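PDB 4P3G: signal recognition particle subunit SRP68 from Chaetomium thermophilum, which probably binds 7S RNA through the domain seen here, as part of the particle that targets nascent secretory and membrane proteins to the endoplasmic reticulum. Local coordinates for residues R18-L23 and S35-N40; A28-Q33 and T79-W84; P63-I66 and E71-R74; M88-A93 and R106-S111; A153-Q158 and M198-Y203. One frame throughout, in Å; residues are numbered along the deposited sequence.

In the fold
Interactions 1 to 4 follow the N-terminal half of this all-helical RNA-binding domain, and interaction 5 lies toward its C-terminal end. Interactions 1 and 2 share helix 27-44, their centres about 7 Å apart, and the salt bridge from R18 NE to E81 OE1 ties them together. Interactions 2, 3 and 4 all draw on helix 71-93; interaction 3 stands near its start, with its centre about 29 Å from that of interaction 4 near its end. Interactions 4 and 5, centres about 15 Å apart, are joined by a salt bridge between K91 and E156. Interactions 3 and 5 are farthest apart, about 32 Å between centres, on opposite sides of the chain's centre.

Interaction 1 (R18-L23 and S35-N40); sequences REKALL and SGKLLN
K20 and K37 meet end to end, each sending its ammonium group across from its own helix. The contact is confined to these last atoms: the two NZ atoms, K20 NZ and K37 NZ, are modelled 2.9 Å apart, and K37 CE lies 3.2 Å from K20 NZ. Both nitrogens are donors and both would normally carry a positive charge, so this is a meeting of like charges and not a bond; at 2.7 Å resolution the exact spacing of two flexible tips is doubtful. The chains get there by different routes. K20 leaves with CG anti to the backbone N (chi1 170°), runs straight as far as CD and then bends at chi3 (-70°), which swings its tip toward helix 27-44. K37 starts with CG beside its backbone N instead, and its chain is bent at each of the later torsions. Two lysines on the surface of an RNA-binding domain could add to a basic surface, but the contact itself is only a like-charge approach. Farther back, K20 packs on Q33, and K37 lies against R74, a further positive residue of helix 71-93. A21, next to K20, rests on Y30 and Q33, so the end of helix 10-21 lies on helix 27-44, which in turn packs along helix 71-93.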
# COMPACT_ATOMS: atom_id res chain seq x y z
N ARG A 18 -15.66 -29.08 -3.08
CA ARG A 18 -16.52 -27.94 -2.81
C ARG A 18 -17.28 -27.63 -4.10
O ARG A 18 -18.50 -27.46 -4.08
CB ARG A 18 -15.69 -26.75 -2.37
CG ARG A 18 -15.04 -26.94 -1.02
CD ARG A 18 -14.43 -25.65 -0.58
NE ARG A 18 -13.67 -25.75 0.66
CZ ARG A 18 -12.98 -24.74 1.18
NH1 ARG A 18 -12.94 -23.56 0.56
NH2 ARG A 18 -12.34 -24.91 2.32
N GLU A 19 -16.56 -27.65 -5.22
CA GLU A 19 -17.16 -27.40 -6.52
C GLU A 19 -18.19 -28.47 -6.84
O GLU A 19 -19.19 -28.14 -7.47
CB GLU A 19 -16.12 -27.32 -7.62
CG GLU A 19 -15.20 -26.11 -7.53
CD GLU A 19 -14.07 -26.19 -8.54
OE1 GLU A 19 -14.02 -27.20 -9.26
OE2 GLU A 19 -13.25 -25.24 -8.61
N LYS A 20 -17.95 -29.73 -6.45
CA LYS A 20 -18.90 -30.81 -6.75
C LYS A 20 -20.24 -30.55 -6.10
O LYS A 20 -21.29 -30.60 -6.75
CB LYS A 20 -18.41 -32.17 -6.23
CG LYS A 20 -19.55 -33.22 -6.36
CD LYS A 20 -19.35 -34.53 -5.62
CE LYS A 20 -18.27 -35.38 -6.23
NZ LYS A 20 -18.07 -36.60 -5.41
N ALA A 21 -20.21 -30.29 -4.80
CA ALA A 21 -21.41 -30.15 -4.00
C ALA A 21 -22.19 -28.88 -4.28
O ALA A 21 -23.41 -28.85 -4.12
CB ALA A 21 -21.07 -30.24 -2.56
N LEU A 22 -21.49 -27.84 -4.72
CA LEU A 22 -22.11 -26.54 -4.95
C LEU A 22 -22.67 -26.39 -6.36
O LEU A 22 -23.09 -25.29 -6.76
CB LEU A 22 -21.12 -25.43 -4.69
CG LEU A 22 -21.19 -24.85 -3.28
CD1 LEU A 22 -20.91 -25.89 -2.22
CD2 LEU A 22 -20.20 -23.71 -3.20
N LEU A 23 -22.61 -27.46 -7.13
CA LEU A 23 -23.05 -27.40 -8.51
C LEU A 23 -24.57 -27.40 -8.58
O LEU A 23 -25.18 -26.60 -9.27
CB LEU A 23 -22.49 -28.57 -9.30
CG LEU A 23 -22.26 -28.19 -10.76
CD1 LEU A 23 -21.06 -28.95 -11.32
CD2 LEU A 23 -23.51 -28.30 -11.65
N SER A 35 -20.17 -36.75 4.44
CA SER A 35 -20.46 -37.76 5.44
C SER A 35 -20.52 -39.17 4.86
O SER A 35 -20.15 -40.14 5.51
CB SER A 35 -21.79 -37.43 6.11
OG SER A 35 -21.80 -36.09 6.56
N GLY A 36 -20.99 -39.26 3.62
CA GLY A 36 -21.03 -40.52 2.90
C GLY A 36 -19.64 -40.99 2.52
O GLY A 36 -19.29 -42.15 2.67
N LYS A 37 -18.85 -40.06 2.01
CA LYS A 37 -17.50 -40.37 1.58
C LYS A 37 -16.60 -40.68 2.77
O LYS A 37 -15.72 -41.54 2.68
CB LYS A 37 -16.97 -39.22 0.75
CG LYS A 37 -17.84 -38.96 -0.48
CD LYS A 37 -17.01 -38.46 -1.62
CE LYS A 37 -17.69 -37.30 -2.32
NZ LYS A 37 -16.65 -36.38 -2.87
N LEU A 38 -16.82 -39.99 3.88
CA LEU A 38 -16.04 -40.25 5.09
C LEU A 38 -16.28 -41.67 5.54
O LEU A 38 -15.36 -42.37 5.99
CB LEU A 38 -16.45 -39.31 6.21
CG LEU A 38 -15.50 -39.23 7.41
CD1 LEU A 38 -14.10 -38.87 6.96
CD2 LEU A 38 -16.00 -38.24 8.44
N LEU A 39 -17.53 -42.11 5.40
CA LEU A 39 -17.94 -43.43 5.81
C LEU A 39 -17.27 -44.51 4.96
O LEU A 39 -16.66 -45.44 5.49
CB LEU A 39 -19.47 -43.54 5.70
CG LEU A 39 -20.16 -44.85 6.04
CD1 LEU A 39 -19.94 -45.23 7.48
CD2 LEU A 39 -21.62 -44.68 5.74
N ASN A 40 -17.36 -44.37 3.65
CA ASN A 40 -16.72 -45.31 2.75
C ASN A 40 -15.22 -45.33 3.01
O ASN A 40 -14.59 -46.38 2.93
CB ASN A 40 -17.01 -44.97 1.30
CG ASN A 40 -18.49 -45.11 0.95
OD1 ASN A 40 -19.18 -46.01 1.45
ND2 ASN A 40 -18.99 -44.21 0.11

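Interaction 2 (A28-Q33 and T79-W84); sequences ATYRTQ and TAERAW
Y30 dominates this contact, its ring reaching from helix 27-44 to E81 and W84 on helix 71-93. The ring leaves its helix on the side opposite its own amide N (chi1 -173°), which points it across the gap and brings its hydroxyl to the glutamate. Y30 OH donates a hydrogen bond to E81 OE1; the modelled 2.3 Å is too short to be taken literally at this resolution. The acceptor lies in the plane of the tyrosine ring, at its edge, while the carboxylate itself is turned 59° from that plane. OE1 of the buried E81 also takes a salt bridge from R18, and OE2 accepts from the hydroxyl of Y145. W84 crosses Y30 at about a right angle, W84 CE3 standing 3.8 Å from Y30 CE2. An alanine at W84 would remove this wall, which is likely to leave that flank of the tyrosine ring less supported and R18 without its cation-pi partner. R31 and R82 bury the next largest areas, on the more open side. The stem of R82 lies against the R31 backbone, R82 CG 4.4 Å from R31 O, and their like-charged ends stay apart, with R31 NE 6.7 Å from R82 NE. Here the helix axes pass 9.0 Å apart at 152°, the nearly antiparallel pairing expected of an alpha-helical bundle, in this case within the SRP68 RNA-binding domain.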
# COMPACT_ATOMS: atom_id res chain seq x y z
N ALA A 28 -25.29 -27.45 2.78
CA ALA A 28 -26.03 -28.53 3.40
C ALA A 28 -25.79 -29.79 2.57
O ALA A 28 -25.57 -30.86 3.12
CB ALA A 28 -27.47 -28.20 3.50
N THR A 29 -25.76 -29.63 1.25
CA THR A 29 -25.51 -30.75 0.33
C THR A 29 -24.14 -31.36 0.50
O THR A 29 -23.98 -32.57 0.56
CB THR A 29 -25.57 -30.27 -1.14
OG1 THR A 29 -26.80 -29.58 -1.39
CG2 THR A 29 -25.41 -31.44 -2.10
N TYR A 30 -23.15 -30.48 0.62
CA TYR A 30 -21.75 -30.86 0.73
C TYR A 30 -21.55 -31.75 1.92
O TYR A 30 -20.98 -32.83 1.83
CB TYR A 30 -20.90 -29.58 0.88
CG TYR A 30 -19.39 -29.77 0.86
CD1 TYR A 30 -18.79 -30.70 0.02
CD2 TYR A 30 -18.56 -28.99 1.64
CE1 TYR A 30 -17.43 -30.86 -0.01
CE2 TYR A 30 -17.20 -29.14 1.62
CZ TYR A 30 -16.64 -30.08 0.79
OH TYR A 30 -15.27 -30.22 0.76
N ARG A 31 -22.08 -31.27 3.03
CA ARG A 31 -21.96 -31.92 4.31
C ARG A 31 -22.49 -33.35 4.27
O ARG A 31 -21.89 -34.26 4.85
CB ARG A 31 -22.71 -31.07 5.32
CG ARG A 31 -22.62 -31.53 6.71
CD ARG A 31 -23.44 -30.59 7.51
NE ARG A 31 -23.64 -31.06 8.86
CZ ARG A 31 -24.58 -30.57 9.64
NH1 ARG A 31 -25.39 -29.62 9.16
NH2 ARG A 31 -24.73 -31.02 10.88
N THR A 32 -23.62 -33.54 3.58
CA THR A 32 -24.17 -34.87 3.39
C THR A 32 -23.18 -35.67 2.57
O THR A 32 -22.75 -36.75 2.98
CB THR A 32 -25.55 -34.85 2.66
OG1 THR A 32 -26.57 -34.31 3.52
CG2 THR A 32 -25.96 -36.24 2.25
N GLN A 33 -22.78 -35.12 1.43
CA GLN A 33 -21.88 -35.81 0.51
C GLN A 33 -20.62 -36.23 1.22
O GLN A 33 -20.19 -37.36 1.10
CB GLN A 33 -21.53 -34.91 -0.68
CG GLN A 33 -22.71 -34.56 -1.58
CD GLN A 33 -22.29 -33.83 -2.84
OE1 GLN A 33 -21.11 -33.48 -3.02
NE2 GLN A 33 -23.25 -33.58 -3.73
N THR A 79 -12.55 -35.22 6.88
CA THR A 79 -12.87 -34.88 8.25
C THR A 79 -12.88 -33.39 8.44
O THR A 79 -13.84 -32.84 8.98
CB THR A 79 -11.87 -35.52 9.21
OG1 THR A 79 -11.82 -36.93 8.97
CG2 THR A 79 -12.31 -35.28 10.63
N ALA A 80 -11.83 -32.73 7.97
CA ALA A 80 -11.70 -31.27 8.10
C ALA A 80 -12.77 -30.56 7.27
O ALA A 80 -13.41 -29.60 7.73
CB ALA A 80 -10.31 -30.84 7.68
N GLU A 81 -12.94 -31.04 6.04
CA GLU A 81 -13.90 -30.42 5.14
C GLU A 81 -15.33 -30.52 5.67
O GLU A 81 -16.16 -29.64 5.39
CB GLU A 81 -13.81 -31.05 3.75
CG GLU A 81 -12.70 -30.49 2.91
CD GLU A 81 -12.89 -29.02 2.60
OE1 GLU A 81 -13.72 -28.74 1.70
OE2 GLU A 81 -12.25 -28.16 3.26
N ARG A 82 -15.64 -31.58 6.40
CA ARG A 82 -16.99 -31.73 6.93
C ARG A 82 -17.30 -30.64 7.99
O ARG A 82 -18.35 -30.01 7.96
CB ARG A 82 -17.20 -33.14 7.50
CG ARG A 82 -18.67 -33.48 7.78
CD ARG A 82 -18.85 -34.92 8.22
NE ARG A 82 -18.35 -35.09 9.58
CZ ARG A 82 -18.53 -36.17 10.32
NH1 ARG A 82 -19.19 -37.22 9.82
NH2 ARG A 82 -18.04 -36.22 11.55
N ALA A 83 -16.34 -30.36 8.86
CA ALA A 83 -16.50 -29.31 9.86
C ALA A 83 -16.68 -27.95 9.19
O ALA A 83 -17.41 -27.10 9.68
CB ALA A 83 -15.31 -29.27 10.80
N TRP A 84 -15.96 -27.76 8.10
CA TRP A 84 -16.04 -26.54 7.33
C TRP A 84 -17.45 -26.38 6.77
O TRP A 84 -18.04 -25.29 6.80
CB TRP A 84 -15.03 -26.59 6.19
CG TRP A 84 -14.98 -25.34 5.38
CD1 TRP A 84 -14.31 -24.20 5.69
CD2 TRP A 84 -15.66 -25.09 4.14
NE1 TRP A 84 -14.53 -23.25 4.72
CE2 TRP A 84 -15.35 -23.78 3.75
CE3 TRP A 84 -16.51 -25.85 3.33
CZ2 TRP A 84 -15.85 -23.20 2.59
CZ3 TRP A 84 -17.01 -25.28 2.15
CH2 TRP A 84 -16.67 -23.97 1.80

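Interaction 3 (P63-I66 and E71-R74); sequences PEQI and EYVR
I66 and V73 pack against each other on the inner side of this contact, while Q65 and Y72 meet on its outer side. The inner pair is methyl against methyl, with I66 CG2 3.5 Å from V73 CG2 and I66 CG1 a little farther off at 4.1 Å from the same V73 CG2. V73 turns its CG1 to the side opposite its amide N (chi1 170°), which leaves CG2 as the branch that faces the isoleucine. Both residues are buried, and helix 103-128 closes over them: A126 and L127 lie against I66, and L123 against V73. The two segments belong to two successive helices of an all-helical domain, the short helix 63-68 and the long helix 71-93, joined by a short turn. In that turn N69 OD1 accepts from the backbone N of E71. Toward the solvent the packing changes character. The backbone of Q65 is still close, its carbonyl oxygen beside the CD2 side of the tyrosine ring, Q65 O to Y72 CD2 3.3 Å. Q65 CB sits 4.0 Å above the centre of the Y72 ring, only 9° off its normal, in a CH-pi contact. From there the glutamine chain runs on over the same face toward the CE1 side, its amide stacked on the ring with planes 20° apart and Q65 CD 3.9 Å from Y72 CE1. The loose end is the amide nitrogen, 4.0 Å from the tyrosine hydroxyl, Q65 NE2 to Y72 OH, without a bond between them. Both residues are partly exposed, and L45 also touches Y72.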
# COMPACT_ATOMS: atom_id res chain seq x y z
N PRO A 63 3.23 -40.11 10.06
CA PRO A 63 3.96 -40.04 8.79
C PRO A 63 4.06 -41.38 8.11
O PRO A 63 4.08 -41.46 6.88
CB PRO A 63 5.35 -39.57 9.22
CG PRO A 63 5.12 -38.83 10.47
CD PRO A 63 4.01 -39.53 11.17
N GLU A 64 4.17 -42.44 8.90
CA GLU A 64 4.34 -43.78 8.35
C GLU A 64 3.03 -44.27 7.74
O GLU A 64 3.04 -44.95 6.71
CB GLU A 64 4.83 -44.73 9.43
CG GLU A 64 6.15 -44.30 10.06
CD GLU A 64 5.99 -43.17 11.09
OE1 GLU A 64 4.85 -42.68 11.27
OE2 GLU A 64 7.00 -42.77 11.70
N GLN A 65 1.91 -43.90 8.37
CA GLN A 65 0.59 -44.23 7.85
C GLN A 65 0.26 -43.50 6.56
O GLN A 65 -0.46 -44.03 5.71
CB GLN A 65 -0.50 -43.95 8.88
CG GLN A 65 -0.58 -45.03 9.95
CD GLN A 65 -1.61 -44.74 11.01
OE1 GLN A 65 -1.96 -43.58 11.26
NE2 GLN A 65 -2.17 -45.80 11.58
N ILE A 66 0.73 -42.27 6.42
CA ILE A 66 0.54 -41.55 5.17
C ILE A 66 1.34 -42.19 4.05
O ILE A 66 0.84 -42.36 2.93
CB ILE A 66 1.00 -40.10 5.31
CG1 ILE A 66 0.14 -39.38 6.33
CG2 ILE A 66 0.88 -39.37 3.99
CD1 ILE A 66 0.58 -37.99 6.59
N GLU A 71 -4.85 -43.11 1.59
CA GLU A 71 -6.21 -42.94 2.05
C GLU A 71 -6.25 -42.27 3.43
O GLU A 71 -7.23 -41.62 3.78
CB GLU A 71 -6.96 -44.26 2.07
CG GLU A 71 -7.49 -44.68 0.73
CD GLU A 71 -8.53 -43.72 0.18
OE1 GLU A 71 -8.25 -43.09 -0.86
OE2 GLU A 71 -9.62 -43.60 0.79
N TYR A 72 -5.20 -42.45 4.22
CA TYR A 72 -5.14 -41.81 5.52
C TYR A 72 -5.20 -40.29 5.37
O TYR A 72 -5.77 -39.60 6.22
CB TYR A 72 -3.87 -42.24 6.24
CG TYR A 72 -4.03 -43.59 6.89
CD1 TYR A 72 -4.60 -43.72 8.14
CD2 TYR A 72 -3.61 -44.74 6.24
CE1 TYR A 72 -4.76 -44.95 8.74
CE2 TYR A 72 -3.75 -45.98 6.83
CZ TYR A 72 -4.33 -46.08 8.09
OH TYR A 72 -4.48 -47.30 8.69
N VAL A 73 -4.59 -39.77 4.31
CA VAL A 73 -4.71 -38.36 3.99
C VAL A 73 -6.14 -38.04 3.58
O VAL A 73 -6.72 -37.09 4.07
CB VAL A 73 -3.74 -37.92 2.86
CG1 VAL A 73 -4.04 -36.50 2.38
CG2 VAL A 73 -2.29 -38.03 3.33
N ARG A 74 -6.74 -38.86 2.73
CA ARG A 74 -8.11 -38.57 2.33
C ARG A 74 -9.06 -38.52 3.53
O ARG A 74 -9.93 -37.66 3.61
CB ARG A 74 -8.61 -39.60 1.33
CG ARG A 74 -9.95 -39.25 0.75
CD ARG A 74 -10.20 -40.01 -0.54
NE ARG A 74 -11.38 -39.48 -1.21
CZ ARG A 74 -12.57 -40.07 -1.23
NH1 ARG A 74 -12.73 -41.25 -0.64
NH2 ARG A 74 -13.58 -39.48 -1.85

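Interaction 4 (M88-A93 and R106-S111); sequences MAMKAA and RSHIVS
M90, present as selenomethionine, packs on I109 where helix 71-93 and helix 103-128 run nearly antiparallel, their axes here approaching to 9.5 Å with their directions at 152°. The apolar part lies between the helices. M90 CB is 3.8 Å from I109 CG1, and the isoleucine's terminal methyl reaches the start of K91, with I109 CD1 3.6 Å from K91 N. The selenium-aromatic part lies to one side of it: M90 SE stands 4.1 Å from the centroid of the H108 ring, 50° off the ring normal, nearest to H108 ND1. The M90 chain bends at chi3 (68°), bringing CE to the same nitrogen, while the imidazole of H86 meets H108 with its plane at about 90°. The charged part turns toward the neighbouring helix 136-156. K91 forms a salt bridge with the carboxylate of E156, and R106 NH1 probably hydrogen-bonds to the backbone O of E156, so two positive side chains converge on one glutamate. Within helix 103-128, S107 O accepts twice, from the backbone N of S111 and, from the opposite face of the carbonyl plane, from S111 OG at 3.0 Å.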
# COMPACT_ATOMS: atom_id res chain seq x y z
N MSE A 88 -20.12 -23.53 7.39
CA MSE A 88 -20.60 -22.69 6.30
C MSE A 88 -22.10 -22.76 6.14
O MSE A 88 -22.72 -21.79 5.69
CB MSE A 88 -19.95 -23.07 4.97
CG MSE A 88 -18.49 -22.66 4.82
SE MSE A 88 -18.10 -20.78 5.12
CE MSE A 88 -17.56 -20.79 7.00
N ALA A 89 -22.67 -23.91 6.49
CA ALA A 89 -24.11 -24.11 6.43
C ALA A 89 -24.87 -23.27 7.45
O ALA A 89 -25.91 -22.70 7.13
CB ALA A 89 -24.44 -25.57 6.60
N MSE A 90 -24.38 -23.21 8.69
CA MSE A 90 -25.04 -22.38 9.70
C MSE A 90 -24.93 -20.91 9.33
O MSE A 90 -25.90 -20.15 9.43
CB MSE A 90 -24.44 -22.61 11.08
CG MSE A 90 -24.44 -24.06 11.46
SE MSE A 90 -23.66 -24.36 13.21
CE MSE A 90 -25.01 -23.51 14.29
N LYS A 91 -23.74 -20.52 8.91
CA LYS A 91 -23.49 -19.15 8.47
C LYS A 91 -24.46 -18.79 7.34
O LYS A 91 -24.97 -17.67 7.28
CB LYS A 91 -22.03 -19.04 8.02
CG LYS A 91 -21.53 -17.65 7.70
CD LYS A 91 -20.07 -17.72 7.27
CE LYS A 91 -19.68 -16.46 6.51
NZ LYS A 91 -19.02 -15.38 7.35
N ALA A 92 -24.71 -19.74 6.46
CA ALA A 92 -25.60 -19.53 5.32
C ALA A 92 -27.03 -19.32 5.78
O ALA A 92 -27.76 -18.51 5.20
CB ALA A 92 -25.50 -20.68 4.37
N ALA A 93 -27.45 -20.08 6.78
CA ALA A 93 -28.83 -19.98 7.26
C ALA A 93 -29.10 -18.56 7.77
O ALA A 93 -30.14 -17.96 7.48
CB ALA A 93 -29.08 -21.01 8.37
N ARG A 106 -22.50 -18.21 16.63
CA ARG A 106 -21.16 -17.84 16.19
C ARG A 106 -20.13 -18.72 16.87
O ARG A 106 -19.15 -19.10 16.26
CB ARG A 106 -20.87 -16.36 16.47
CG ARG A 106 -19.49 -15.96 15.98
CD ARG A 106 -19.19 -14.51 16.29
NE ARG A 106 -20.09 -13.66 15.53
CZ ARG A 106 -19.88 -13.30 14.27
NH1 ARG A 106 -18.77 -13.68 13.64
NH2 ARG A 106 -20.77 -12.53 13.64
N SER A 107 -20.36 -19.03 18.14
CA SER A 107 -19.41 -19.84 18.88
C SER A 107 -19.29 -21.25 18.30
O SER A 107 -18.19 -21.79 18.21
CB SER A 107 -19.82 -19.93 20.35
OG SER A 107 -19.00 -20.87 21.01
N HIS A 108 -20.44 -21.82 17.91
CA HIS A 108 -20.50 -23.16 17.32
C HIS A 108 -19.87 -23.18 15.93
O HIS A 108 -19.18 -24.13 15.54
CB HIS A 108 -21.96 -23.64 17.27
CG HIS A 108 -22.11 -25.09 16.94
ND1 HIS A 108 -23.21 -25.60 16.29
CD2 HIS A 108 -21.31 -26.16 17.19
CE1 HIS A 108 -23.08 -26.91 16.14
NE2 HIS A 108 -21.93 -27.27 16.69
N ILE A 109 -20.12 -22.12 15.17
CA ILE A 109 -19.51 -21.95 13.86
C ILE A 109 -17.99 -21.87 13.98
O ILE A 109 -17.27 -22.51 13.23
CB ILE A 109 -20.04 -20.68 13.19
CG1 ILE A 109 -21.48 -20.93 12.76
CG2 ILE A 109 -19.21 -20.35 11.98
CD1 ILE A 109 -22.11 -19.77 12.08
N VAL A 110 -17.51 -21.11 14.95
CA VAL A 110 -16.09 -21.00 15.17
C VAL A 110 -15.49 -22.33 15.62
O VAL A 110 -14.43 -22.70 15.12
CB VAL A 110 -15.79 -19.89 16.17
CG1 VAL A 110 -14.35 -19.98 16.65
CG2 VAL A 110 -16.04 -18.53 15.51
N SER A 111 -16.19 -23.06 16.50
CA SER A 111 -15.78 -24.40 16.98
C SER A 111 -15.49 -25.37 15.86
O SER A 111 -14.56 -26.17 15.95
CB SER A 111 -16.86 -25.04 17.83
OG SER A 111 -17.02 -24.39 19.05

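Interaction 5 (A153-Q158 and M198-Y203); sequences ALFEKQ and MRFAAY
The C-terminal turn of helix 136-156, closed by a Schellman motif at Q158, lays F155 against F200 and A201 of helix 186-205. Q158 leaves the helix with a positive phi (67°), and its backbone N bonds weakly back to F155 O. F155 is the residue that bridges the gap. The first bond of its side chain does not aim at the partner helix, but a trans chi1 (-178°) carries the far end of the ring there. F155 CZ is 3.5 Å from F200 CD2, and F155 CE2 is equally close to that carbon. The two rings form an oblique pair, tilted by 49° with centroids 5.6 Å apart. A201 adds a lighter touch, its CB 4.4 Å from F155 CD2. W160, at the start of helix 160-181, is the third member of the cluster: it meets F155 edge-to-face and also touches the ring of F200. With the ring of F155 cut back to an alanine, the space between the helices is likely to be left unfilled and F200 and W160 to lose their common neighbour. The outer side of helix 186-205 faces another copy of the protein, where F200 packs on Y203 of the second subunit and R199 bonds to P208 O of that subunit. Helix 136-156 thus packs on helix 186-205 with helix 160-181 between them in the chain and W160 joining in, which is consistent with the stacked helices of a tetratricopeptide-repeat-like fold.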
# COMPACT_ATOMS: atom_id res chain seq x y z
N ALA A 153 -11.31 -19.56 10.48
CA ALA A 153 -11.75 -19.64 11.85
C ALA A 153 -11.62 -18.29 12.56
O ALA A 153 -12.59 -17.82 13.14
CB ALA A 153 -10.99 -20.73 12.58
N LEU A 154 -10.45 -17.65 12.47
CA LEU A 154 -10.23 -16.37 13.18
C LEU A 154 -11.05 -15.24 12.56
O LEU A 154 -11.49 -14.31 13.24
CB LEU A 154 -8.76 -16.02 13.20
CG LEU A 154 -7.84 -16.97 13.97
CD1 LEU A 154 -6.40 -16.80 13.48
CD2 LEU A 154 -7.97 -16.75 15.48
N PHE A 155 -11.25 -15.32 11.25
CA PHE A 155 -12.11 -14.36 10.57
C PHE A 155 -13.56 -14.40 11.13
O PHE A 155 -14.19 -13.36 11.33
CB PHE A 155 -12.09 -14.65 9.08
CG PHE A 155 -12.89 -13.71 8.26
CD1 PHE A 155 -14.26 -13.93 8.09
CD2 PHE A 155 -12.29 -12.65 7.61
CE1 PHE A 155 -15.03 -13.07 7.30
CE2 PHE A 155 -13.04 -11.77 6.81
CZ PHE A 155 -14.42 -11.98 6.66
N GLU A 156 -14.09 -15.61 11.38
CA GLU A 156 -15.43 -15.77 11.93
C GLU A 156 -15.51 -15.32 13.40
O GLU A 156 -16.54 -14.83 13.87
CB GLU A 156 -15.88 -17.21 11.80
CG GLU A 156 -16.23 -17.61 10.37
CD GLU A 156 -17.30 -16.74 9.75
OE1 GLU A 156 -18.32 -16.50 10.44
OE2 GLU A 156 -17.12 -16.30 8.59
N LYS A 157 -14.41 -15.50 14.11
CA LYS A 157 -14.29 -15.08 15.50
C LYS A 157 -14.12 -13.57 15.57
O LYS A 157 -14.12 -12.97 16.65
CB LYS A 157 -13.09 -15.76 16.13
CG LYS A 157 -13.07 -15.83 17.64
CD LYS A 157 -11.96 -16.81 18.08
CE LYS A 157 -11.96 -17.08 19.56
NZ LYS A 157 -10.91 -18.09 19.87
N GLN A 158 -13.94 -12.95 14.40
CA GLN A 158 -13.78 -11.50 14.31
C GLN A 158 -12.48 -11.04 14.96
O GLN A 158 -12.35 -9.90 15.41
CB GLN A 158 -15.03 -10.81 14.87
CG GLN A 158 -16.17 -10.91 13.90
CD GLN A 158 -17.52 -10.54 14.48
OE1 GLN A 158 -17.67 -10.35 15.68
NE2 GLN A 158 -18.52 -10.46 13.61
N MSE A 198 -9.02 -11.05 3.10
CA MSE A 198 -7.95 -10.24 3.61
C MSE A 198 -8.32 -8.77 3.51
O MSE A 198 -8.12 -8.02 4.47
CB MSE A 198 -6.68 -10.52 2.84
CG MSE A 198 -6.12 -11.91 3.08
SE MSE A 198 -4.28 -12.01 2.44
CE MSE A 198 -3.44 -11.22 4.02
N ARG A 199 -8.88 -8.37 2.37
CA ARG A 199 -9.24 -6.97 2.21
C ARG A 199 -10.22 -6.56 3.28
O ARG A 199 -10.13 -5.46 3.83
CB ARG A 199 -9.82 -6.73 0.85
CG ARG A 199 -8.81 -6.85 -0.26
CD ARG A 199 -9.42 -6.35 -1.53
NE ARG A 199 -8.51 -6.37 -2.67
CZ ARG A 199 -7.60 -5.44 -2.93
NH1 ARG A 199 -7.45 -4.39 -2.11
NH2 ARG A 199 -6.84 -5.55 -4.01
N PHE A 200 -11.15 -7.44 3.60
CA PHE A 200 -12.15 -7.14 4.61
C PHE A 200 -11.52 -7.03 5.99
O PHE A 200 -11.76 -6.06 6.73
CB PHE A 200 -13.23 -8.21 4.60
CG PHE A 200 -14.36 -7.93 5.54
CD1 PHE A 200 -15.37 -7.06 5.19
CD2 PHE A 200 -14.39 -8.53 6.79
CE1 PHE A 200 -16.40 -6.80 6.07
CE2 PHE A 200 -15.42 -8.27 7.68
CZ PHE A 200 -16.44 -7.40 7.32
N ALA A 201 -10.76 -8.05 6.35
CA ALA A 201 -10.12 -8.08 7.65
C ALA A 201 -9.15 -6.92 7.82
O ALA A 201 -8.99 -6.39 8.91
CB ALA A 201 -9.41 -9.39 7.87
N ALA A 202 -8.47 -6.54 6.74
CA ALA A 202 -7.52 -5.44 6.82
C ALA A 202 -8.30 -4.15 7.06
O ALA A 202 -7.94 -3.33 7.89
CB ALA A 202 -6.68 -5.36 5.57
N TYR A 203 -9.42 -4.02 6.36
CA TYR A 203 -10.31 -2.90 6.60
C TYR A 203 -10.76 -2.86 8.05
O TYR A 203 -10.70 -1.81 8.69
CB TYR A 203 -11.53 -2.99 5.71
CG TYR A 203 -12.53 -1.93 6.04
CD1 TYR A 203 -12.26 -0.59 5.74
CD2 TYR A 203 -13.71 -2.24 6.71
CE1 TYR A 203 -13.15 0.40 6.07
CE2 TYR A 203 -14.60 -1.26 7.05
CZ TYR A 203 -14.33 0.07 6.73
OH TYR A 203 -15.23 1.06 7.07